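Local coordinates for Tol-Pal system protein TolB (Acinetobacter baumannii, PDB 7MX5) that probably acts in the periplasm as part of the Tol-Pal system, thought to take part in outer membrane invagination during cell division and in maintaining outer membrane integrity, at residues 18-23 with 69-74; 53-58 with 86-91; 139-144 with 389-394; 146-151 with 165-170. All blocks are in the same frame, centred on the assembly; numbering follows the deposited sequence. Where two conformers were deposited one is given.

The four contacts fall into two pairs at distant parts of the chain. Contacts 1 and 2 lie in the amino-terminal domain with centres about 7 Å apart, and share its mixed sheet: strand 70-78 of contact 1 runs antiparallel beside strand 83-91 of contact 2. Contacts 3 and 4 have centres about 10 Å apart and belong to one four-stranded blade of the beta propeller, where strands 135-141 and 150-156 are neighbours; contact 4 is nested within the long chain loop that contact 3 closes. Between the pairs nothing touches: the centres of contacts 1 and 3 are about 39 Å apart, their nearest atoms about 28 Å.

Contact 1. Residues 18-23 with 69-74; sequences AIVPFN and PYVVTG
Ala18 and Ile19 lie beside Val71 and Val72 as a parallel strand pair, tied by three backbone hydrogen bonds. Ala18 N donates to Tyr70 O at 2.8 Å, Val72 N returns to Ala18 O at 2.6 Å, and Val20 N, just past the end of strand 16-19, reaches Val72 O at 2.9 Å. Two of these carbonyls, those of Ala18 and Val72, also receive C-H contacts: Val71 CA stands 3.2 Å from Ala18 O, and Ile19 CA 3.5 Å from Val72 O, so each oxygen is approached by an N-H and by a C-H.

Apolar contacts divide between the two faces of the sheet. On one, Ala18 CB meets Val71 CG2 at 4.2 Å, with Trp63 of helix 60-65 packed against both residues. On the other, Ile19 CB faces Val72 CB at 4.3 Å; here helix 29-37 covers Ile19 and Ile121 of helix 110-126 covers Val72.

Aromatic packing takes over beyond Pro21. CG of Phe22 stands beside its backbone N (chi1 -49°), which lays the ring flat over the backbone of Gly74. Gly74 CA lies 3.7 Å from the ring centroid and 26° off its normal, a CH-pi contact over the face made possible by the bare glycine. Val72 CG1 comes to the edge of the same ring, near its plane.

Parallel strands joined through intervening helices, buried between helices on both faces, are characteristic of an alpha/beta fold; here they form the core of the mixed sheet in the TolB amino-terminal domain.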
loop_
_atom_site.group_PDB
_atom_site.type_symbol
_atom_site.label_atom_id
_atom_site.label_comp_id
_atom_site.label_asym_id
_atom_site.label_seq_id
_atom_site.Cartn_x
_atom_site.Cartn_y
_atom_site.Cartn_z
ATOM N N ALA A 18 -4.427 -24.938 -7.555
ATOM C CA ALA A 18 -5.716 -25.547 -7.266
ATOM C C ALA A 18 -5.995 -25.457 -5.772
ATOM O O ALA A 18 -5.120 -25.739 -4.948
ATOM C CB ALA A 18 -5.739 -27.004 -7.725
ATOM N N ILE A 19 -7.211 -25.050 -5.421
ATOM C CA ILE A 19 -7.633 -24.956 -4.030
ATOM C C ILE A 19 -8.909 -25.776 -3.880
ATOM O O ILE A 19 -9.975 -25.373 -4.358
ATOM C CB ILE A 19 -7.837 -23.500 -3.575
ATOM C CG1 ILE A 19 -8.498 -23.447 -2.197
ATOM C CG2 ILE A 19 -8.614 -22.688 -4.615
ATOM C CD1 ILE A 19 -8.832 -22.044 -1.750
ATOM N N VAL A 20 -8.795 -26.936 -3.248
ATOM C CA VAL A 20 -9.968 -27.792 -3.047
ATOM C C VAL A 20 -10.883 -27.143 -2.014
ATOM O O VAL A 20 -10.398 -26.704 -0.956
ATOM C CB VAL A 20 -9.538 -29.189 -2.600
ATOM C CG1 VAL A 20 -10.753 -30.024 -2.218
ATOM C CG2 VAL A 20 -8.733 -29.875 -3.694
ATOM N N PRO A 21 -12.192 -27.029 -2.281
ATOM C CA PRO A 21 -13.117 -26.524 -1.256
ATOM C C PRO A 21 -12.967 -27.260 0.064
ATOM O O PRO A 21 -13.082 -28.489 0.113
ATOM C CB PRO A 21 -14.499 -26.765 -1.874
ATOM C CG PRO A 21 -14.271 -26.821 -3.345
ATOM C CD PRO A 21 -12.826 -27.153 -3.605
ATOM N N PHE A 22 -12.695 -26.519 1.134
ATOM C CA PHE A 22 -12.503 -27.138 2.437
ATOM C C PHE A 22 -13.812 -27.749 2.917
ATOM O O PHE A 22 -14.879 -27.140 2.797
ATOM C CB PHE A 22 -12.002 -26.113 3.462
ATOM C CG PHE A 22 -10.837 -25.274 2.993
ATOM C CD1 PHE A 22 -9.988 -25.711 1.986
ATOM C CD2 PHE A 22 -10.587 -24.044 3.578
ATOM C CE1 PHE A 22 -8.923 -24.934 1.568
ATOM C CE2 PHE A 22 -9.523 -23.264 3.168
ATOM C CZ PHE A 22 -8.690 -23.709 2.161
ATOM N N ASN A 23 -13.734 -28.964 3.451
ATOM C CA ASN A 23 -14.926 -29.602 3.990
ATOM C C ASN A 23 -15.422 -28.826 5.203
ATOM O O ASN A 23 -14.632 -28.395 6.049
ATOM C CB ASN A 23 -14.640 -31.057 4.361
ATOM C CG ASN A 23 -13.371 -31.213 5.172
ATOM O OD1 ASN A 23 -13.326 -30.854 6.347
ATOM N ND2 ASN A 23 -12.332 -31.754 4.546
ATOM N N PRO A 69 0.580 -27.450 -10.715
ATOM C CA PRO A 69 1.781 -27.676 -9.901
ATOM C C PRO A 69 1.543 -27.556 -8.402
ATOM O O PRO A 69 2.288 -28.143 -7.611
ATOM C CB PRO A 69 2.744 -26.590 -10.397
ATOM C CG PRO A 69 1.860 -25.498 -10.936
ATOM C CD PRO A 69 0.489 -26.066 -11.209
ATOM N N TYR A 70 0.521 -26.805 -7.991
ATOM C CA TYR A 70 0.290 -26.523 -6.580
ATOM C C TYR A 70 -1.170 -26.764 -6.232
ATOM O O TYR A 70 -2.069 -26.314 -6.952
ATOM C CB TYR A 70 0.689 -25.083 -6.238
ATOM C CG TYR A 70 2.106 -24.742 -6.642
ATOM C CD1 TYR A 70 3.187 -25.401 -6.071
ATOM C CD2 TYR A 70 2.363 -23.768 -7.597
ATOM C CE1 TYR A 70 4.485 -25.098 -6.437
ATOM C CE2 TYR A 70 3.658 -23.457 -7.971
ATOM C CZ TYR A 70 4.714 -24.125 -7.387
ATOM O OH TYR A 70 6.005 -23.818 -7.755
ATOM N N VAL A 71 -1.401 -27.475 -5.129
ATOM C CA VAL A 71 -2.741 -27.798 -4.652
ATOM C C VAL A 71 -2.839 -27.415 -3.183
ATOM O O VAL A 71 -1.925 -27.690 -2.397
ATOM C CB VAL A 71 -3.072 -29.294 -4.846
ATOM C CG1 VAL A 71 -4.518 -29.575 -4.455
ATOM C CG2 VAL A 71 -2.808 -29.720 -6.281
ATOM N N VAL A 72 -3.951 -26.784 -2.812
ATOM C CA VAL A 72 -4.198 -26.335 -1.446
ATOM C C VAL A 72 -5.413 -27.076 -0.906
ATOM O O VAL A 72 -6.459 -27.126 -1.564
ATOM C CB VAL A 72 -4.415 -24.813 -1.378
ATOM C CG1 VAL A 72 -4.769 -24.385 0.039
ATOM C CG2 VAL A 72 -3.180 -24.078 -1.869
ATOM N N THR A 73 -5.275 -27.648 0.287
ATOM C CA THR A 73 -6.359 -28.345 0.960
ATOM C C THR A 73 -6.574 -27.738 2.340
ATOM O O THR A 73 -5.702 -27.053 2.880
ATOM C CB THR A 73 -6.066 -29.845 1.085
ATOM O OG1 THR A 73 -4.698 -30.035 1.467
ATOM C CG2 THR A 73 -6.310 -30.541 -0.244
ATOM N N GLY A 74 -7.749 -27.994 2.911
ATOM C CA GLY A 74 -8.076 -27.408 4.196
ATOM C C GLY A 74 -9.211 -28.119 4.893
ATOM O O GLY A 74 -10.026 -28.806 4.268
#

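Contact 2. Residues 53-58 with 86-91; sequences AAINQI and HYQLYD
Gln88 OE1 is gripped from two directions: Asn56 N donates to it at 2.9 Å with a nearly straight N-H (170°), and Thr73 OG1 on the adjacent strand adds a weak hydrogen bond. The donor Asn56 N belongs to a type II beta turn, Ala54 to Gln57, which rests on strand 83-91 in the mixed sheet of the TolB amino-terminal domain. His86, Gln88 and Tyr90 all point toward residues 53-58, whereas Tyr87 and Leu89 pack against helix 110-126.

The other end of the Gln88 amide is also held. NE2 donates to Asn100 OD1 on strand 96-105 and to Asn56 OD1, although the modelled separation of the latter pair is too short to be trusted. The Gln88 and Asn56 amide planes are 45° apart. Gln88 CG sits beside its own backbone N (chi1 -60°) and the chain then runs extended, carrying the amide out to the turn.

Isoleucines flank this polar centre. Ile55 CD1 stands over the centre of the His86 ring, 4.3 Å from its centroid, and also touches His86 O at 3.4 Å; the ring's NE2 is hydrogen-bonded to Asn100 OD1. Beyond the turn, Ile58 lies on Tyr90, a ring that Tyr97 meets edge-to-face. Ile58 CG2 hangs over its middle in a CH-pi contact, 3.6 Å from the centroid, while Ile58 CD1 approaches Tyr90 CD2 at 3.7 Å.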
loop_
_atom_site.group_PDB
_atom_site.type_symbol
_atom_site.label_atom_id
_atom_site.label_comp_id
_atom_site.label_asym_id
_atom_site.label_seq_id
_atom_site.Cartn_x
_atom_site.Cartn_y
_atom_site.Cartn_z
ATOM N N ALA A 53 -8.743 -34.113 -3.530
ATOM C CA ALA A 53 -7.753 -34.282 -2.477
ATOM C C ALA A 53 -8.259 -33.630 -1.197
ATOM O O ALA A 53 -9.224 -32.862 -1.202
ATOM C CB ALA A 53 -6.398 -33.686 -2.882
ATOM N N ALA A 54 -7.592 -33.945 -0.090
ATOM C CA ALA A 54 -7.979 -33.428 1.216
ATOM C C ALA A 54 -6.738 -33.364 2.100
ATOM O O ALA A 54 -5.605 -33.468 1.621
ATOM C CB ALA A 54 -9.086 -34.290 1.835
ATOM N N ILE A 55 -6.959 -33.189 3.404
ATOM C CA ILE A 55 -5.859 -33.091 4.354
ATOM C C ILE A 55 -5.143 -34.431 4.446
ATOM O O ILE A 55 -5.766 -35.471 4.700
ATOM C CB ILE A 55 -6.375 -32.642 5.730
ATOM C CG1 ILE A 55 -6.713 -31.150 5.713
ATOM C CG2 ILE A 55 -5.351 -32.948 6.815
ATOM C CD1 ILE A 55 -5.515 -30.255 5.495
ATOM N N ASN A 56 -3.826 -34.410 4.235
ATOM C CA ASN A 56 -2.970 -35.593 4.305
ATOM C C ASN A 56 -3.424 -36.701 3.359
ATOM O O ASN A 56 -3.138 -37.879 3.595
ATOM C CB ASN A 56 -2.875 -36.125 5.740
ATOM C CG ASN A 56 -2.031 -35.237 6.635
ATOM O OD1 ASN A 56 -1.396 -34.292 6.168
ATOM N ND2 ASN A 56 -2.019 -35.539 7.927
ATOM N N GLN A 57 -4.128 -36.342 2.286
ATOM C CA GLN A 57 -4.540 -37.300 1.260
ATOM C C GLN A 57 -4.498 -36.581 -0.083
ATOM O O GLN A 57 -5.419 -35.832 -0.422
ATOM C CB GLN A 57 -5.928 -37.867 1.541
ATOM C CG GLN A 57 -6.427 -38.818 0.460
ATOM C CD GLN A 57 -7.752 -38.383 -0.137
ATOM O OE1 GLN A 57 -8.757 -38.272 0.565
ATOM N NE2 GLN A 57 -7.757 -38.129 -1.441
ATOM N N ILE A 58 -3.426 -36.803 -0.838
ATOM C CA ILE A 58 -3.290 -36.246 -2.178
ATOM C C ILE A 58 -2.358 -37.143 -2.979
ATOM O O ILE A 58 -1.335 -37.615 -2.470
ATOM C CB ILE A 58 -2.786 -34.784 -2.142
ATOM C CG1 ILE A 58 -2.721 -34.204 -3.557
ATOM C CG2 ILE A 58 -1.435 -34.684 -1.443
ATOM C CD1 ILE A 58 -2.550 -32.703 -3.594
ATOM N N HIS A 86 -7.242 -25.922 9.392
ATOM C CA HIS A 86 -6.062 -26.739 9.136
ATOM C C HIS A 86 -5.880 -26.796 7.627
ATOM O O HIS A 86 -6.681 -27.424 6.927
ATOM C CB HIS A 86 -6.219 -28.135 9.733
ATOM C CG HIS A 86 -4.995 -28.988 9.603
ATOM N ND1 HIS A 86 -5.021 -30.358 9.762
ATOM C CD2 HIS A 86 -3.709 -28.667 9.326
ATOM C CE1 HIS A 86 -3.805 -30.842 9.590
ATOM N NE2 HIS A 86 -2.990 -29.837 9.325
ATOM N N TYR A 87 -4.842 -26.134 7.123
ATOM C CA TYR A 87 -4.627 -26.017 5.690
ATOM C C TYR A 87 -3.234 -26.505 5.322
ATOM O O TYR A 87 -2.311 -26.489 6.143
ATOM C CB TYR A 87 -4.822 -24.570 5.208
ATOM C CG TYR A 87 -3.826 -23.580 5.770
ATOM C CD1 TYR A 87 -4.034 -22.982 7.005
ATOM C CD2 TYR A 87 -2.686 -23.231 5.056
ATOM C CE1 TYR A 87 -3.129 -22.073 7.520
ATOM C CE2 TYR A 87 -1.776 -22.323 5.563
ATOM C CZ TYR A 87 -2.003 -21.746 6.795
ATOM O OH TYR A 87 -1.101 -20.841 7.304
ATOM N N GLN A 88 -3.094 -26.942 4.071
ATOM C CA GLN A 88 -1.830 -27.443 3.555
ATOM C C GLN A 88 -1.578 -26.863 2.172
ATOM O O GLN A 88 -2.503 -26.461 1.462
ATOM C CB GLN A 88 -1.809 -28.976 3.483
ATOM C CG GLN A 88 -1.998 -29.675 4.815
ATOM C CD GLN A 88 -2.101 -31.181 4.669
ATOM O OE1 GLN A 88 -2.798 -31.685 3.788
ATOM N NE2 GLN A 88 -1.406 -31.908 5.536
ATOM N N LEU A 89 -0.300 -26.824 1.799
ATOM C CA LEU A 89 0.131 -26.435 0.461
ATOM C C LEU A 89 1.032 -27.536 -0.073
ATOM O O LEU A 89 2.084 -27.815 0.510
ATOM C CB LEU A 89 0.865 -25.092 0.479
ATOM C CG LEU A 89 1.461 -24.621 -0.850
ATOM C CD1 LEU A 89 0.413 -24.638 -1.953
ATOM C CD2 LEU A 89 2.072 -23.235 -0.707
ATOM N N TYR A 90 0.621 -28.163 -1.172
ATOM C CA TYR A 90 1.296 -29.340 -1.703
ATOM C C TYR A 90 2.012 -28.990 -3.001
ATOM O O TYR A 90 1.382 -28.525 -3.957
ATOM C CB TYR A 90 0.305 -30.479 -1.934
ATOM C CG TYR A 90 0.968 -31.811 -2.197
ATOM C CD1 TYR A 90 1.491 -32.564 -1.154
ATOM C CD2 TYR A 90 1.078 -32.313 -3.487
ATOM C CE1 TYR A 90 2.100 -33.781 -1.386
ATOM C CE2 TYR A 90 1.685 -33.531 -3.730
ATOM C CZ TYR A 90 2.194 -34.260 -2.676
ATOM O OH TYR A 90 2.802 -35.473 -2.909
ATOM N N ASP A 91 3.323 -29.222 -3.028
ATOM C CA ASP A 91 4.102 -29.137 -4.257
ATOM C C ASP A 91 3.972 -30.459 -5.004
ATOM O O ASP A 91 4.356 -31.511 -4.481
ATOM C CB ASP A 91 5.564 -28.826 -3.935
ATOM C CG ASP A 91 6.386 -28.495 -5.172
ATOM O OD1 ASP A 91 6.378 -29.284 -6.140
ATOM O OD2 ASP A 91 7.053 -27.440 -5.171
#

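Contact 3. Residues 139-144 with 389-394; sequences VLRNPA and QGEVRE
Arg141 reaches across Arg393 toward Glu394, over an antiparallel pairing that closes the ring of the six-bladed beta propeller. Strand 391-397, from the carboxy end of the chain, joins strand 135-141 as an edge strand of its blade, the other being 163-168, in the manner of a propeller "velcro". Arg141 N to Glu391 O (2.9 Å) and Arg393 N to Val139 O (3.0 Å) are two of its four hydrogen bonds.

The Arg141 chain is extended from CG to NE, whereas Arg393 folds at chi2 and chi3 beneath it. Arg393 CG lies under one face of the Arg141 guanidinium, and the guanidinium planes are 34° apart. Arg141 NH1 sits over the Arg393 guanidinium, 3.4 Å from Arg393 NH1; salt bridges from Arg393 to Glu349 and from Glu391 to Arg365 would offset the gathered charge. On the opposite face of the sheet, Leu140 CD2 lies 3.6 Å from Val392 CG1.

Glu394 turns its carboxylate nearly perpendicular to the Arg141 guanidinium, 82° between planes. Its OE2 is hydrogen-bonded to Ser174 OG on strand 172-177. Arg141 NH2 forms a salt bridge to Glu394 OE1 at 3.5 Å, and one water joins the same atoms, accepting from NH2 at 2.7 Å and donating to OE1 at 2.6 Å.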
loop_
_atom_site.group_PDB
_atom_site.type_symbol
_atom_site.label_atom_id
_atom_site.label_comp_id
_atom_site.label_asym_id
_atom_site.label_seq_id
_atom_site.Cartn_x
_atom_site.Cartn_y
_atom_site.Cartn_z
ATOM N N VAL A 139 -8.261 8.885 1.322
ATOM C CA VAL A 139 -9.172 9.993 1.583
ATOM C C VAL A 139 -10.212 10.026 0.474
ATOM O O VAL A 139 -9.874 10.236 -0.698
ATOM C CB VAL A 139 -8.434 11.338 1.673
ATOM C CG1 VAL A 139 -9.426 12.463 1.924
ATOM C CG2 VAL A 139 -7.383 11.294 2.769
ATOM N N LEU A 140 -11.474 9.820 0.842
ATOM C CA LEU A 140 -12.582 9.917 -0.097
ATOM C C LEU A 140 -13.048 11.364 -0.180
ATOM O O LEU A 140 -13.365 11.981 0.842
ATOM C CB LEU A 140 -13.738 9.011 0.330
ATOM C CG LEU A 140 -13.477 7.504 0.301
ATOM C CD1 LEU A 140 -14.670 6.743 0.856
ATOM C CD2 LEU A 140 -13.158 7.047 -1.113
ATOM N N ARG A 141 -13.082 11.902 -1.396
ATOM C CA ARG A 141 -13.527 13.267 -1.645
ATOM C C ARG A 141 -14.840 13.221 -2.415
ATOM O O ARG A 141 -14.897 12.664 -3.517
ATOM C CB ARG A 141 -12.477 14.056 -2.425
ATOM C CG ARG A 141 -11.128 14.147 -1.735
ATOM C CD ARG A 141 -10.174 15.022 -2.528
ATOM N NE ARG A 141 -8.836 15.040 -1.952
ATOM C CZ ARG A 141 -7.819 15.735 -2.445
ATOM N NH1 ARG A 141 -7.956 16.488 -3.523
ATOM N NH2 ARG A 141 -6.637 15.671 -1.841
ATOM N N ASN A 142 -15.886 13.804 -1.835
ATOM C CA ASN A 142 -17.209 13.829 -2.455
ATOM C C ASN A 142 -17.843 15.193 -2.216
ATOM O O ASN A 142 -18.425 15.436 -1.146
ATOM C CB ASN A 142 -18.098 12.713 -1.914
ATOM C CG ASN A 142 -19.249 12.383 -2.844
ATOM O OD1 ASN A 142 -19.521 13.113 -3.798
ATOM N ND2 ASN A 142 -19.936 11.283 -2.566
ATOM N N PRO A 143 -17.752 16.109 -3.184
ATOM C CA PRO A 143 -18.473 17.384 -3.049
ATOM C C PRO A 143 -19.978 17.221 -3.123
ATOM O O PRO A 143 -20.704 18.126 -2.691
ATOM C CB PRO A 143 -17.940 18.232 -4.215
ATOM C CG PRO A 143 -16.900 17.398 -4.909
ATOM C CD PRO A 143 -17.070 15.982 -4.481
ATOM N N ALA A 144 -20.469 16.101 -3.652
ATOM C CA ALA A 144 -21.887 15.770 -3.613
ATOM C C ALA A 144 -22.330 15.270 -2.245
ATOM O O ALA A 144 -23.427 14.714 -2.124
ATOM C CB ALA A 144 -22.217 14.727 -4.683
ATOM N N GLN A 389 -18.907 6.575 -5.516
ATOM C CA GLN A 389 -19.137 7.971 -5.846
ATOM C C GLN A 389 -17.960 8.795 -5.347
ATOM O O GLN A 389 -17.333 8.471 -4.334
ATOM C CB GLN A 389 -20.453 8.488 -5.249
ATOM C CG GLN A 389 -20.579 8.310 -3.746
ATOM C CD GLN A 389 -21.081 6.934 -3.358
ATOM O OE1 GLN A 389 -21.926 6.352 -4.039
ATOM N NE2 GLN A 389 -20.562 6.406 -2.256
ATOM N N GLY A 390 -17.658 9.860 -6.083
ATOM C CA GLY A 390 -16.531 10.700 -5.736
ATOM C C GLY A 390 -15.217 10.122 -6.231
ATOM O O GLY A 390 -15.168 9.283 -7.137
ATOM N N GLU A 391 -14.130 10.583 -5.614
ATOM C CA GLU A 391 -12.790 10.156 -5.981
ATOM C C GLU A 391 -12.022 9.725 -4.739
ATOM O O GLU A 391 -12.313 10.151 -3.620
ATOM C CB GLU A 391 -12.021 11.269 -6.710
ATOM C CG GLU A 391 -11.728 12.489 -5.852
ATOM C CD GLU A 391 -11.056 13.601 -6.632
ATOM O OE1 GLU A 391 -10.386 13.298 -7.642
ATOM O OE2 GLU A 391 -11.195 14.778 -6.235
ATOM N N VAL A 392 -11.031 8.863 -4.958
ATOM C CA VAL A 392 -10.144 8.372 -3.909
ATOM C C VAL A 392 -8.762 8.959 -4.152
ATOM O O VAL A 392 -8.242 8.891 -5.272
ATOM C CB VAL A 392 -10.092 6.835 -3.886
ATOM C CG1 VAL A 392 -9.864 6.336 -2.470
ATOM C CG2 VAL A 392 -11.371 6.255 -4.469
ATOM N N ARG A 393 -8.168 9.535 -3.108
ATOM C CA ARG A 393 -6.912 10.256 -3.250
ATOM C C ARG A 393 -5.963 9.903 -2.114
ATOM O O ARG A 393 -6.380 9.489 -1.028
ATOM C CB ARG A 393 -7.131 11.776 -3.279
ATOM C CG ARG A 393 -8.241 12.233 -4.211
ATOM C CD ARG A 393 -7.723 12.394 -5.626
ATOM N NE ARG A 393 -6.442 13.088 -5.654
ATOM C CZ ARG A 393 -6.278 14.337 -6.066
ATOM N NH1 ARG A 393 -7.297 15.060 -6.502
ATOM N NH2 ARG A 393 -5.062 14.874 -6.041
ATOM N N GLU A 394 -4.670 10.078 -2.391
ATOM C CA GLU A 394 -3.577 10.010 -1.426
ATOM C C GLU A 394 -3.576 8.708 -0.632
ATOM O O GLU A 394 -3.792 8.729 0.587
ATOM C CB GLU A 394 -3.649 11.207 -0.478
ATOM C CG GLU A 394 -2.877 12.423 -0.965
ATOM C CD GLU A 394 -3.297 13.704 -0.268
ATOM O OE1 GLU A 394 -4.461 13.787 0.181
ATOM O OE2 GLU A 394 -2.462 14.628 -0.168
HETATM O O HOH W 1 -7.083 14.078 0.255
#

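Contact 4. Residues 146-151 with 165-170; sequences PAERYT and VLSSRD
A classic beta bulge marks the open end of the beta hairpin formed by strands 150-156 and 163-168: Arg149 and Tyr150 both stand opposite Ser168. Two backbone bonds hold the pairing, Tyr150 N to Ser168 O at 2.9 Å and Ser168 N to Tyr150 O at 2.8 Å. Arg149 N also lies close to Ser168 O but at too poor an angle to bond. One step further on, Thr151 and Ser167 form a non-hydrogen-bonded pair, in which Thr151 OG1 touches Ser167 CB at 3.7 Å.

These are the two outer strands of the propeller blade that strands 135-141 and 391-397 complete, and from Ser168 the chain passes directly to strand 172-177, the first strand of the next blade. The passage begins with an ST turn: Asp170 N donates to Ser168 OG at 2.8 Å. Asp170 O lies near the Tyr150 ring, 3.2 Å from Tyr150 CD1, while Ser168 O lies at the edge of that ring, near its plane. Ile172 and Pro171 also pack on Tyr150.

Arg169 leans the other way, over residues 146-148, which precede the bulge. With its CG beside the backbone N (chi1 -48°), that carbon comes against two carbonyl oxygens, Arg169 CG lying 3.1 Å from both Pro146 O and Ala147 O. The guanidinium then spreads over Ala147, whose CA sits 4.1 Å above the guanidinium plane, toward its rim.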
loop_
_atom_site.group_PDB
_atom_site.type_symbol
_atom_site.label_atom_id
_atom_site.label_comp_id
_atom_site.label_asym_id
_atom_site.label_seq_id
_atom_site.Cartn_x
_atom_site.Cartn_y
_atom_site.Cartn_z
ATOM N N PRO A 146 -21.741 17.464 1.057
ATOM C CA PRO A 146 -21.040 18.569 1.732
ATOM C C PRO A 146 -20.784 18.317 3.205
ATOM O O PRO A 146 -19.839 18.888 3.762
ATOM C CB PRO A 146 -21.977 19.766 1.514
ATOM C CG PRO A 146 -23.313 19.168 1.210
ATOM C CD PRO A 146 -23.040 17.878 0.502
ATOM N N ALA A 147 -21.589 17.473 3.856
ATOM C CA ALA A 147 -21.362 17.174 5.265
ATOM C C ALA A 147 -20.138 16.283 5.451
ATOM O O ALA A 147 -19.376 16.458 6.410
ATOM C CB ALA A 147 -22.603 16.520 5.872
ATOM N N GLU A 148 -19.941 15.316 4.556
ATOM C CA GLU A 148 -18.735 14.497 4.575
ATOM C C GLU A 148 -17.959 14.686 3.278
ATOM O O GLU A 148 -17.739 13.725 2.533
ATOM C CB GLU A 148 -19.074 13.019 4.781
ATOM C CG GLU A 148 -20.210 12.757 5.752
ATOM C CD GLU A 148 -20.598 11.292 5.802
ATOM O OE1 GLU A 148 -19.713 10.451 6.066
ATOM O OE2 GLU A 148 -21.786 10.982 5.574
ATOM N N ARG A 149 -17.546 15.926 3.002
ATOM C CA ARG A 149 -16.822 16.212 1.768
ATOM C C ARG A 149 -15.507 15.444 1.710
ATOM O O ARG A 149 -15.101 14.973 0.642
ATOM C CB ARG A 149 -16.574 17.716 1.647
ATOM C CG ARG A 149 -16.399 18.207 0.222
ATOM C CD ARG A 149 -15.988 19.669 0.196
ATOM N NE ARG A 149 -17.094 20.551 0.551
ATOM C CZ ARG A 149 -17.921 21.105 -0.324
ATOM N NH1 ARG A 149 -17.793 20.895 -1.625
ATOM N NH2 ARG A 149 -18.901 21.889 0.115
ATOM N N TYR A 150 -14.833 15.307 2.848
ATOM C CA TYR A 150 -13.589 14.557 2.944
ATOM C C TYR A 150 -13.727 13.527 4.053
ATOM O O TYR A 150 -14.174 13.858 5.155
ATOM C CB TYR A 150 -12.398 15.482 3.220
ATOM C CG TYR A 150 -12.132 16.496 2.131
ATOM C CD1 TYR A 150 -12.856 17.680 2.065
ATOM C CD2 TYR A 150 -11.151 16.276 1.174
ATOM C CE1 TYR A 150 -12.614 18.614 1.075
ATOM C CE2 TYR A 150 -10.901 17.204 0.179
ATOM C CZ TYR A 150 -11.636 18.371 0.135
ATOM O OH TYR A 150 -11.392 19.298 -0.853
ATOM N N THR A 151 -13.348 12.286 3.761
ATOM C CA THR A 151 -13.438 11.195 4.723
ATOM C C THR A 151 -12.139 10.406 4.697
ATOM O O THR A 151 -11.787 9.821 3.667
ATOM C CB THR A 151 -14.626 10.278 4.416
ATOM O OG1 THR A 151 -15.846 11.025 4.506
ATOM C CG2 THR A 151 -14.673 9.123 5.402
ATOM N N VAL A 165 -11.634 6.994 9.923
ATOM C CA VAL A 165 -10.825 7.635 10.953
ATOM C C VAL A 165 -11.370 9.018 11.281
ATOM O O VAL A 165 -11.400 9.425 12.447
ATOM C CB VAL A 165 -9.354 7.697 10.503
ATOM C CG1 VAL A 165 -8.436 7.857 11.701
ATOM C CG2 VAL A 165 -8.992 6.454 9.711
ATOM N N LEU A 166 -11.811 9.756 10.263
ATOM C CA LEU A 166 -12.326 11.106 10.436
ATOM C C LEU A 166 -13.054 11.519 9.166
ATOM O O LEU A 166 -12.607 11.202 8.061
ATOM C CB LEU A 166 -11.197 12.098 10.746
ATOM C CG LEU A 166 -11.580 13.579 10.824
ATOM C CD1 LEU A 166 -12.662 13.805 11.869
ATOM C CD2 LEU A 166 -10.363 14.438 11.117
ATOM N N SER A 167 -14.176 12.214 9.334
ATOM C CA SER A 167 -14.899 12.826 8.230
ATOM C C SER A 167 -15.102 14.301 8.538
ATOM O O SER A 167 -15.250 14.693 9.699
ATOM C CB SER A 167 -16.254 12.145 7.986
ATOM O OG SER A 167 -17.269 12.722 8.788
ATOM N N SER A 168 -15.104 15.121 7.491
ATOM C CA SER A 168 -15.186 16.561 7.683
ATOM C C SER A 168 -15.678 17.225 6.407
ATOM O O SER A 168 -15.524 16.693 5.305
ATOM C CB SER A 168 -13.832 17.147 8.098
ATOM O OG SER A 168 -13.804 18.550 7.901
ATOM N N ARG A 169 -16.275 18.404 6.580
ATOM C CA ARG A 169 -16.654 19.264 5.467
ATOM C C ARG A 169 -15.480 20.060 4.919
ATOM O O ARG A 169 -15.675 20.885 4.019
ATOM C CB ARG A 169 -17.766 20.224 5.902
ATOM C CG ARG A 169 -18.910 19.546 6.631
ATOM C CD ARG A 169 -19.535 20.436 7.690
ATOM N NE ARG A 169 -20.313 19.653 8.643
ATOM C CZ ARG A 169 -21.638 19.638 8.693
ATOM N NH1 ARG A 169 -22.369 20.361 7.861
ATOM N NH2 ARG A 169 -22.244 18.875 9.598
ATOM N N ASP A 170 -14.280 19.834 5.431
ATOM C CA ASP A 170 -13.086 20.582 5.085
ATOM C C ASP A 170 -11.988 19.619 4.662
ATOM O O ASP A 170 -12.026 18.434 5.012
ATOM C CB ASP A 170 -12.621 21.436 6.274
ATOM C CG ASP A 170 -13.596 22.550 6.604
ATOM O OD1 ASP A 170 -13.712 23.496 5.797
ATOM O OD2 ASP A 170 -14.252 22.476 7.665
#